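Putative uncharacterized protein (Chaetomium thermophilum, PDB 5T8V) probably loads the cohesin ring onto chromatin, this chain being the C-terminal, HEAT-repeat part of the longer Scc2 cohesin loader. Local coordinates at residues Gly704-Ala709 / Gln738-Ser743; Leu712-Tyr717 / Glu753-Ala758; Ile729-Leu734 / Val784-Val789. All coordinates share one frame; numbering follows the deposited sequence.

Contact 1 (Gly704-Ala709 / Gln738-Ser743)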
loop_
_atom_site.group_PDB
_atom_site.type_symbol
_atom_site.label_atom_id
_atom_site.label_comp_id
_atom_site.label_asym_id
_atom_site.label_seq_id
_atom_site.Cartn_x
_atom_site.Cartn_y
_atom_site.Cartn_z
ATOM N N GLY A 704 2.053 -4.722 -14.803
ATOM C CA GLY A 704 2.273 -3.327 -14.472
ATOM C C GLY A 704 3.184 -3.165 -13.272
ATOM O O GLY A 704 4.061 -2.293 -13.247
ATOM N N VAL A 705 2.981 -4.015 -12.263
ATOM C CA VAL A 705 3.829 -3.977 -11.077
ATOM C C VAL A 705 5.275 -4.273 -11.449
ATOM O O VAL A 705 6.205 -3.711 -10.858
ATOM C CB VAL A 705 3.295 -4.957 -10.012
ATOM C CG1 VAL A 705 3.329 -6.389 -10.519
ATOM C CG2 VAL A 705 4.082 -4.825 -8.720
ATOM N N ARG A 706 5.493 -5.152 -12.429
ATOM C CA ARG A 706 6.850 -5.411 -12.900
ATOM C C ARG A 706 7.460 -4.154 -13.506
ATOM O O ARG A 706 8.583 -3.764 -13.166
ATOM C CB ARG A 706 6.846 -6.552 -13.918
ATOM C CG ARG A 706 6.612 -7.928 -13.311
ATOM C CD ARG A 706 6.680 -9.028 -14.363
ATOM N NE ARG A 706 5.540 -8.996 -15.275
ATOM C CZ ARG A 706 5.303 -9.908 -16.214
ATOM N NH1 ARG A 706 6.126 -10.938 -16.371
ATOM N NH2 ARG A 706 4.239 -9.793 -16.995
ATOM N N LYS A 707 6.723 -3.500 -14.408
ATOM C CA LYS A 707 7.214 -2.278 -15.036
ATOM C C LYS A 707 7.579 -1.234 -13.986
ATOM O O LYS A 707 8.655 -0.624 -14.045
ATOM C CB LYS A 707 6.159 -1.738 -16.006
ATOM C CG LYS A 707 5.837 -2.698 -17.150
ATOM C CD LYS A 707 4.505 -2.384 -17.823
ATOM C CE LYS A 707 4.603 -1.199 -18.772
ATOM N NZ LYS A 707 3.355 -1.026 -19.570
ATOM N N ARG A 708 6.698 -1.024 -13.006
ATOM C CA ARG A 708 6.994 -0.069 -11.943
ATOM C C ARG A 708 8.252 -0.472 -11.183
ATOM O O ARG A 708 9.140 0.357 -10.934
ATOM C CB ARG A 708 5.802 0.040 -10.992
ATOM C CG ARG A 708 6.038 0.991 -9.831
ATOM C CD ARG A 708 4.739 1.378 -9.146
ATOM N NE ARG A 708 4.945 2.435 -8.159
ATOM C CZ ARG A 708 3.966 3.091 -7.546
ATOM N NH1 ARG A 708 2.698 2.806 -7.812
ATOM N NH2 ARG A 708 4.255 4.039 -6.665
ATOM N N ALA A 709 8.351 -1.750 -10.813
ATOM C CA ALA A 709 9.495 -2.216 -10.038
ATOM C C ALA A 709 10.806 -2.017 -10.790
ATOM O O ALA A 709 11.836 -1.730 -10.170
ATOM C CB ALA A 709 9.315 -3.688 -9.668
ATOM N N GLN A 738 13.060 -11.288 -22.376
ATOM C CA GLN A 738 12.240 -12.383 -22.892
ATOM C C GLN A 738 11.016 -12.589 -22.000
ATOM O O GLN A 738 10.773 -13.667 -21.455
ATOM C CB GLN A 738 13.070 -13.658 -22.999
ATOM C CG GLN A 738 14.144 -13.606 -24.074
ATOM C CD GLN A 738 14.966 -14.878 -24.137
ATOM O OE1 GLN A 738 15.022 -15.643 -23.173
ATOM N NE2 GLN A 738 15.606 -15.113 -25.277
ATOM N N ASP A 739 10.234 -11.508 -21.856
ATOM C CA ASP A 739 9.053 -11.506 -21.015
ATOM C C ASP A 739 7.799 -11.732 -21.854
ATOM O O ASP A 739 7.740 -11.313 -23.013
ATOM C CB ASP A 739 8.927 -10.173 -20.271
ATOM C CG ASP A 739 7.845 -10.196 -19.206
ATOM O OD1 ASP A 739 6.651 -10.152 -19.568
ATOM O OD2 ASP A 739 8.188 -10.252 -18.007
ATOM N N PRO A 740 6.770 -12.398 -21.304
ATOM C CA PRO A 740 5.525 -12.584 -22.064
ATOM C C PRO A 740 4.973 -11.293 -22.651
ATOM O O PRO A 740 4.857 -11.166 -23.875
ATOM C CB PRO A 740 4.574 -13.183 -21.020
ATOM C CG PRO A 740 5.473 -13.941 -20.109
ATOM C CD PRO A 740 6.757 -13.159 -20.040
ATOM N N GLU A 741 4.633 -10.329 -21.798
ATOM C CA GLU A 741 4.091 -9.065 -22.278
ATOM C C GLU A 741 5.120 -8.347 -23.148
ATOM O O GLU A 741 6.329 -8.540 -23.006
ATOM C CB GLU A 741 3.682 -8.182 -21.097
ATOM C CG GLU A 741 2.607 -7.160 -21.425
ATOM C CD GLU A 741 1.234 -7.789 -21.577
ATOM O OE1 GLU A 741 1.127 -9.026 -21.444
ATOM O OE2 GLU A 741 0.261 -7.045 -21.827
ATOM N N GLU A 742 4.626 -7.512 -24.062
ATOM C CA GLU A 742 5.480 -6.832 -25.031
ATOM C C GLU A 742 5.967 -5.479 -24.516
ATOM O O GLU A 742 7.166 -5.178 -24.578
ATOM C CB GLU A 742 4.721 -6.654 -26.351
ATOM C CG GLU A 742 5.562 -6.115 -27.503
ATOM C CD GLU A 742 6.611 -7.102 -27.976
ATOM O OE1 GLU A 742 6.521 -8.292 -27.607
ATOM O OE2 GLU A 742 7.526 -6.688 -28.719
ATOM N N SER A 743 5.046 -4.654 -24.012
ATOM C CA SER A 743 5.421 -3.339 -23.501
ATOM C C SER A 743 6.528 -3.446 -22.462
ATOM O O SER A 743 7.407 -2.577 -22.383
ATOM C CB SER A 743 4.193 -2.644 -22.908
ATOM O OG SER A 743 3.573 -3.454 -21.923
#
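R706 and D739 reach across from opposite directions to form the charged part of this contact. The guanidinium puts NH1 2.7 Å from D739 OD2 in a salt bridge; the planes of the two groups are 59° apart and OD2 lies over one face of the guanidinium, so this is not a flat, two-pronged pairing. A bend at chi3 (-70°) turns the arginine end toward the aspartate. R736 makes a second salt bridge to the same OD2, so two arginines share one oxygen of a buried aspartate. The other oxygen is used locally: E741 N gives D739 OD1 a weak hydrogen bond of 3.0 Å within the turn that leads into helix 742-755.

Nearer the surface, K707 NZ gives S743 OG a weak hydrogen bond of 3.4 Å. A long lysine suits this place, since its chain also packs on V744 and L747.

Van der Waals contact is slight: P740 CD and E741 CB lie obliquely beside the R706 guanidinium. Backbone oxygens of D739 and P740 accept hydrogen bonds from R745, and the run D739-P740, then V744-R745, matches the D-P-x-x-x-V-R signature of HEAT repeats.

Contact 2 (Leu712-Tyr717 / Glu753-Ala758)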
loop_
_atom_site.group_PDB
_atom_site.type_symbol
_atom_site.label_atom_id
_atom_site.label_comp_id
_atom_site.label_asym_id
_atom_site.label_seq_id
_atom_site.Cartn_x
_atom_site.Cartn_y
_atom_site.Cartn_z
ATOM N N LEU A 712 11.651 1.880 -10.899
ATOM C CA LEU A 712 12.281 2.166 -9.615
ATOM C C LEU A 712 13.693 1.595 -9.561
ATOM O O LEU A 712 14.630 2.265 -9.111
ATOM C CB LEU A 712 11.428 1.595 -8.481
ATOM C CG LEU A 712 12.012 1.660 -7.067
ATOM C CD1 LEU A 712 12.226 3.098 -6.631
ATOM C CD2 LEU A 712 11.107 0.930 -6.088
ATOM N N ALA A 713 13.864 0.354 -10.026
ATOM C CA ALA A 713 15.187 -0.259 -10.035
ATOM C C ALA A 713 16.145 0.497 -10.942
ATOM O O ALA A 713 17.357 0.493 -10.703
ATOM C CB ALA A 713 15.085 -1.719 -10.471
ATOM N N LYS A 714 15.630 1.137 -11.994
ATOM C CA LYS A 714 16.469 1.998 -12.822
ATOM C C LYS A 714 16.950 3.206 -12.028
ATOM O O LYS A 714 18.157 3.482 -11.960
ATOM C CB LYS A 714 15.694 2.437 -14.066
ATOM C CG LYS A 714 16.294 3.618 -14.827
ATOM C CD LYS A 714 15.328 4.116 -15.886
ATOM C CE LYS A 714 15.726 5.488 -16.396
ATOM N NZ LYS A 714 14.725 6.034 -17.352
ATOM N N ASP A 715 16.015 3.938 -11.415
ATOM C CA ASP A 715 16.406 5.077 -10.589
ATOM C C ASP A 715 17.458 4.673 -9.562
ATOM O O ASP A 715 18.463 5.374 -9.375
ATOM C CB ASP A 715 15.177 5.670 -9.897
ATOM C CG ASP A 715 14.196 6.288 -10.879
ATOM O OD1 ASP A 715 14.646 6.818 -11.918
ATOM O OD2 ASP A 715 12.976 6.245 -10.612
ATOM N N ILE A 716 17.254 3.535 -8.896
ATOM C CA ILE A 716 18.218 3.070 -7.903
ATOM C C ILE A 716 19.552 2.750 -8.565
ATOM O O ILE A 716 20.621 3.023 -8.006
ATOM C CB ILE A 716 17.658 1.853 -7.146
ATOM C CG1 ILE A 716 16.362 2.228 -6.420
ATOM C CG2 ILE A 716 18.685 1.329 -6.156
ATOM C CD1 ILE A 716 15.557 1.040 -5.927
ATOM N N TYR A 717 19.513 2.153 -9.758
ATOM C CA TYR A 717 20.751 1.867 -10.474
ATOM C C TYR A 717 21.556 3.139 -10.693
ATOM O O TYR A 717 22.782 3.144 -10.531
ATOM C CB TYR A 717 20.447 1.191 -11.811
ATOM C CG TYR A 717 21.682 0.773 -12.584
ATOM C CD1 TYR A 717 22.418 1.698 -13.312
ATOM C CD2 TYR A 717 22.107 -0.548 -12.590
ATOM C CE1 TYR A 717 23.545 1.322 -14.017
ATOM C CE2 TYR A 717 23.233 -0.934 -13.295
ATOM C CZ TYR A 717 23.948 0.006 -14.006
ATOM O OH TYR A 717 25.070 -0.372 -14.709
ATOM N N GLU A 753 19.364 0.236 -22.622
ATOM C CA GLU A 753 20.046 1.170 -23.510
ATOM C C GLU A 753 20.475 2.420 -22.757
ATOM O O GLU A 753 21.548 2.976 -23.017
ATOM C CB GLU A 753 19.139 1.550 -24.683
ATOM C CG GLU A 753 18.663 0.377 -25.528
ATOM C CD GLU A 753 17.922 0.816 -26.779
ATOM O OE1 GLU A 753 18.034 2.001 -27.155
ATOM O OE2 GLU A 753 17.222 -0.024 -27.382
ATOM N N GLU A 754 19.649 2.878 -21.815
ATOM C CA GLU A 754 19.963 4.113 -21.106
ATOM C C GLU A 754 21.132 3.924 -20.143
ATOM O O GLU A 754 22.070 4.730 -20.127
ATOM C CB GLU A 754 18.728 4.616 -20.358
ATOM C CG GLU A 754 18.933 5.954 -19.668
ATOM C CD GLU A 754 17.664 6.480 -19.031
ATOM O OE1 GLU A 754 16.582 5.918 -19.308
ATOM O OE2 GLU A 754 17.748 7.453 -18.252
ATOM N N ILE A 755 21.098 2.862 -19.334
ATOM C CA ILE A 755 22.071 2.714 -18.255
ATOM C C ILE A 755 23.379 2.062 -18.696
ATOM O O ILE A 755 24.407 2.259 -18.033
ATOM C CB ILE A 755 21.474 1.912 -17.082
ATOM C CG1 ILE A 755 21.099 0.491 -17.524
ATOM C CG2 ILE A 755 20.262 2.643 -16.511
ATOM C CD1 ILE A 755 20.613 -0.403 -16.395
ATOM N N TRP A 756 23.374 1.298 -19.787
ATOM C CA TRP A 756 24.574 0.622 -20.271
ATOM C C TRP A 756 25.141 1.244 -21.537
ATOM O O TRP A 756 26.350 1.485 -21.619
ATOM C CB TRP A 756 24.280 -0.865 -20.523
ATOM C CG TRP A 756 24.459 -1.738 -19.316
ATOM C CD1 TRP A 756 24.397 -1.356 -18.007
ATOM C CD2 TRP A 756 24.740 -3.142 -19.312
ATOM N NE1 TRP A 756 24.616 -2.437 -17.189
ATOM C CE2 TRP A 756 24.831 -3.545 -17.966
ATOM C CE3 TRP A 756 24.921 -4.098 -20.315
ATOM C CZ2 TRP A 756 25.096 -4.862 -17.597
ATOM C CZ3 TRP A 756 25.183 -5.405 -19.948
ATOM C CH2 TRP A 756 25.269 -5.775 -18.600
ATOM N N PHE A 757 24.299 1.507 -22.535
ATOM C CA PHE A 757 24.773 1.984 -23.828
ATOM C C PHE A 757 24.327 3.416 -24.085
ATOM O O PHE A 757 23.557 3.676 -25.016
ATOM C CB PHE A 757 24.273 1.060 -24.939
ATOM C CG PHE A 757 24.514 -0.396 -24.664
ATOM C CD1 PHE A 757 25.791 -0.926 -24.737
ATOM C CD2 PHE A 757 23.464 -1.234 -24.330
ATOM C CE1 PHE A 757 26.016 -2.263 -24.484
ATOM C CE2 PHE A 757 23.684 -2.574 -24.076
ATOM C CZ PHE A 757 24.961 -3.089 -24.152
ATOM N N ALA A 758 24.808 4.349 -23.269
ATOM C CA ALA A 758 24.512 5.761 -23.436
ATOM C C ALA A 758 25.789 6.573 -23.280
ATOM O O ALA A 758 26.699 6.165 -22.552
ATOM C CB ALA A 758 23.472 6.239 -22.412
#
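Y717 lays one face of its ring over the end of I755, whose CD1 methyl stands 3.9 Å from the ring centroid and only 1° off the ring normal, a nearly ideal CH-pi contact. It joins the later parts of two helices, 703-719 and 742-755, in the stacked-helix solenoid of a HEAT-repeat protein. The phenol reaches the neighbouring helix because its CG is anti to the backbone N (chi1 -176°). Isoleucine suits the facing place because its branches divide the work: CD1 lies over the ring face and also touches L733 of helix 723-735, while CB and CG2 meet the ring rim, CB coming to 3.7 Å from Y717 CE1.

Beyond the ring, W756 NE1 gives a weak, well-bent hydrogen bond of 3.3 Å to Y717 OH; the hydroxyl comes in at the indole edge, near its plane. R726 makes a cation-pi contact with the tyrosine, and L779 of helix 773-786 also touches it. With an alanine here, I755 CD1 would probably lose its aromatic face and W756 NE1 its hydroxyl partner, leaving a gap between the helices.

The partly exposed side of the contact is charged. K714, its chain extended, crosses E754 at about a right angle, and a lysine suits this place because its methylenes can run past I755 CG2 before the amine meets the acid. E754 is poorly ordered, so this pairing is probably less rigid than the packing beneath it. K714 NZ meets E754 OE1 at 2.7 Å on the syn side of the carboxylate, 26° out of its plane.

Contact 3 (Ile729-Leu734 / Val784-Val789)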
loop_
_atom_site.group_PDB
_atom_site.type_symbol
_atom_site.label_atom_id
_atom_site.label_comp_id
_atom_site.label_asym_id
_atom_site.label_seq_id
_atom_site.Cartn_x
_atom_site.Cartn_y
_atom_site.Cartn_z
ATOM N N ILE A 729 20.573 -5.642 -10.428
ATOM C CA ILE A 729 19.570 -4.889 -11.181
ATOM C C ILE A 729 19.676 -5.224 -12.662
ATOM O O ILE A 729 18.703 -5.640 -13.302
ATOM C CB ILE A 729 19.741 -3.375 -10.953
ATOM C CG1 ILE A 729 19.725 -3.010 -9.460
ATOM C CG2 ILE A 729 18.665 -2.594 -11.703
ATOM C CD1 ILE A 729 18.420 -3.249 -8.770
ATOM N N ALA A 730 20.871 -5.039 -13.229
ATOM C CA ALA A 730 21.054 -5.251 -14.661
ATOM C C ALA A 730 20.747 -6.690 -15.048
ATOM O O ALA A 730 20.215 -6.947 -16.134
ATOM C CB ALA A 730 22.480 -4.878 -15.068
ATOM N N ASN A 731 21.074 -7.644 -14.175
ATOM C CA ASN A 731 20.795 -9.042 -14.481
ATOM C C ASN A 731 19.295 -9.299 -14.545
ATOM O O ASN A 731 18.818 -9.990 -15.453
ATOM C CB ASN A 731 21.453 -9.950 -13.443
ATOM C CG ASN A 731 21.444 -11.407 -13.859
ATOM O OD1 ASN A 731 20.417 -12.080 -13.778
ATOM N ND2 ASN A 731 22.592 -11.902 -14.310
ATOM N N GLY A 732 18.533 -8.747 -13.597
ATOM C CA GLY A 732 17.085 -8.902 -13.652
ATOM C C GLY A 732 16.476 -8.215 -14.861
ATOM O O GLY A 732 15.700 -8.815 -15.614
ATOM N N LEU A 733 16.816 -6.938 -15.058
ATOM C CA LEU A 733 16.347 -6.207 -16.231
ATOM C C LEU A 733 16.595 -7.000 -17.504
ATOM O O LEU A 733 15.696 -7.161 -18.337
ATOM C CB LEU A 733 17.045 -4.847 -16.310
ATOM C CG LEU A 733 16.550 -3.765 -15.352
ATOM C CD1 LEU A 733 17.541 -2.613 -15.296
ATOM C CD2 LEU A 733 15.183 -3.265 -15.778
ATOM N N LEU A 734 17.819 -7.503 -17.672
ATOM C CA LEU A 734 18.130 -8.287 -18.861
ATOM C C LEU A 734 17.273 -9.544 -18.928
ATOM O O LEU A 734 16.760 -9.893 -19.996
ATOM C CB LEU A 734 19.615 -8.640 -18.884
ATOM C CG LEU A 734 20.546 -7.544 -19.415
ATOM C CD1 LEU A 734 21.994 -7.786 -19.013
ATOM C CD2 LEU A 734 20.438 -7.452 -20.932
ATOM N N VAL A 784 27.165 -10.371 -16.470
ATOM C CA VAL A 784 27.084 -11.622 -17.220
ATOM C C VAL A 784 27.628 -12.776 -16.388
ATOM O O VAL A 784 27.121 -13.902 -16.458
ATOM C CB VAL A 784 27.814 -11.501 -18.572
ATOM C CG1 VAL A 784 27.283 -10.309 -19.360
ATOM C CG2 VAL A 784 29.323 -11.397 -18.381
ATOM N N LYS A 785 28.667 -12.521 -15.589
ATOM C CA LYS A 785 29.190 -13.559 -14.706
ATOM C C LYS A 785 28.169 -13.952 -13.648
ATOM O O LYS A 785 28.193 -15.086 -13.158
ATOM C CB LYS A 785 30.484 -13.085 -14.042
ATOM C CG LYS A 785 30.886 -13.887 -12.806
ATOM C CD LYS A 785 32.388 -13.819 -12.563
ATOM C CE LYS A 785 32.770 -14.348 -11.188
ATOM N NZ LYS A 785 32.658 -13.302 -10.125
ATOM N N ARG A 786 27.265 -13.039 -13.298
ATOM C CA ARG A 786 26.310 -13.313 -12.231
ATOM C C ARG A 786 25.386 -14.470 -12.596
ATOM O O ARG A 786 25.256 -15.435 -11.835
ATOM C CB ARG A 786 25.505 -12.050 -11.920
ATOM C CG ARG A 786 24.318 -12.281 -11.003
ATOM C CD ARG A 786 23.726 -10.966 -10.523
ATOM N NE ARG A 786 24.552 -10.342 -9.493
ATOM C CZ ARG A 786 24.455 -10.598 -8.192
ATOM N NH1 ARG A 786 23.564 -11.471 -7.741
ATOM N NH2 ARG A 786 25.254 -9.980 -7.332
ATOM N N GLY A 787 24.740 -14.398 -13.759
ATOM C CA GLY A 787 23.721 -15.376 -14.087
ATOM C C GLY A 787 23.581 -15.721 -15.556
ATOM O O GLY A 787 24.496 -15.503 -16.355
ATOM N N ASN A 788 22.416 -16.268 -15.912
ATOM C CA ASN A 788 22.152 -16.775 -17.259
ATOM C C ASN A 788 21.602 -15.635 -18.111
ATOM O O ASN A 788 20.391 -15.455 -18.266
ATOM C CB ASN A 788 21.183 -17.950 -17.200
ATOM C CG ASN A 788 21.462 -18.875 -16.031
ATOM O OD1 ASN A 788 22.615 -19.170 -15.718
ATOM N ND2 ASN A 788 20.404 -19.330 -15.372
ATOM N N VAL A 789 22.520 -14.847 -18.668
ATOM C CA VAL A 789 22.147 -13.654 -19.421
ATOM C C VAL A 789 23.085 -13.491 -20.609
ATOM O O VAL A 789 23.603 -12.398 -20.862
ATOM C CB VAL A 789 22.175 -12.405 -18.521
ATOM C CG1 VAL A 789 21.544 -11.231 -19.226
ATOM C CG2 VAL A 789 21.442 -12.659 -17.204
#
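V789 turns one methyl to L734 and the other to N731, both on helix 723-735. With CG1 anti to the backbone N (chi1 -169°), that branch is turned toward L734, where it packs on CB and lies 3.5 Å from L734 CD1; the two side chains cross at about a right angle. The other branch, CG2, faces the amide of N731 and stands 3.6 Å from N731 CG. Branching at CB is what lets so short a side chain serve both neighbours, and it touches H735 of the same helix as well. N731 also meets R786: its CB is 3.8 Å from R786 CD, so the aliphatic part of the arginine does the packing, while the guanidinium and amide planes stand 74° apart.

No hydrogen bond links the two segments, and N731 ND2 and G787 N, though 3.3 Å apart, are both donors. The buried amide instead finds its acceptor in T783 O, just before the segment 784-789, in the last turn of helix 773-786. An asparagine suits this place, being short enough to fit between helices yet able to bond to a neighbour's backbone. Such close helix-on-helix packing builds the HEAT-repeat solenoid, and here it joins helix 723-735 to the end of helix 773-786 and the turn that follows.

G787 is the first residue to leave the helical conformation. N788 then forms the centre of an inverse gamma turn, in which V789 N gives a weak hydrogen bond of 3.1 Å to G787 O, and this turn brings V789 back against the helix. Farther out, the arginine chain continues over V724, S727 and A728, L734 is backed by I752 of helix 742-755, and V784 points away from the contact to pack on V845 and I848 of helix 839-852.

Contacts 1 and 2 join the same two helices, 703-719 and 742-755, near their starts and their later parts, with centres 16 Å apart. Contact 1 is partly buried and depends on charged and polar groups around the turn into a helix; contact 2 is buried and mostly aromatic and aliphatic, with its ion pair toward the partly exposed side. Contact 3, also buried, ties the intervening helix 723-735 to helix 773-786 and has no salt bridge across it. Contacts 2 and 3 pack against each other: W756 lies on A730 and L734, and I755 CD1 is 3.9 Å from L733 CD1. The segments of contact 1 meet theirs only as neighbours in sequence.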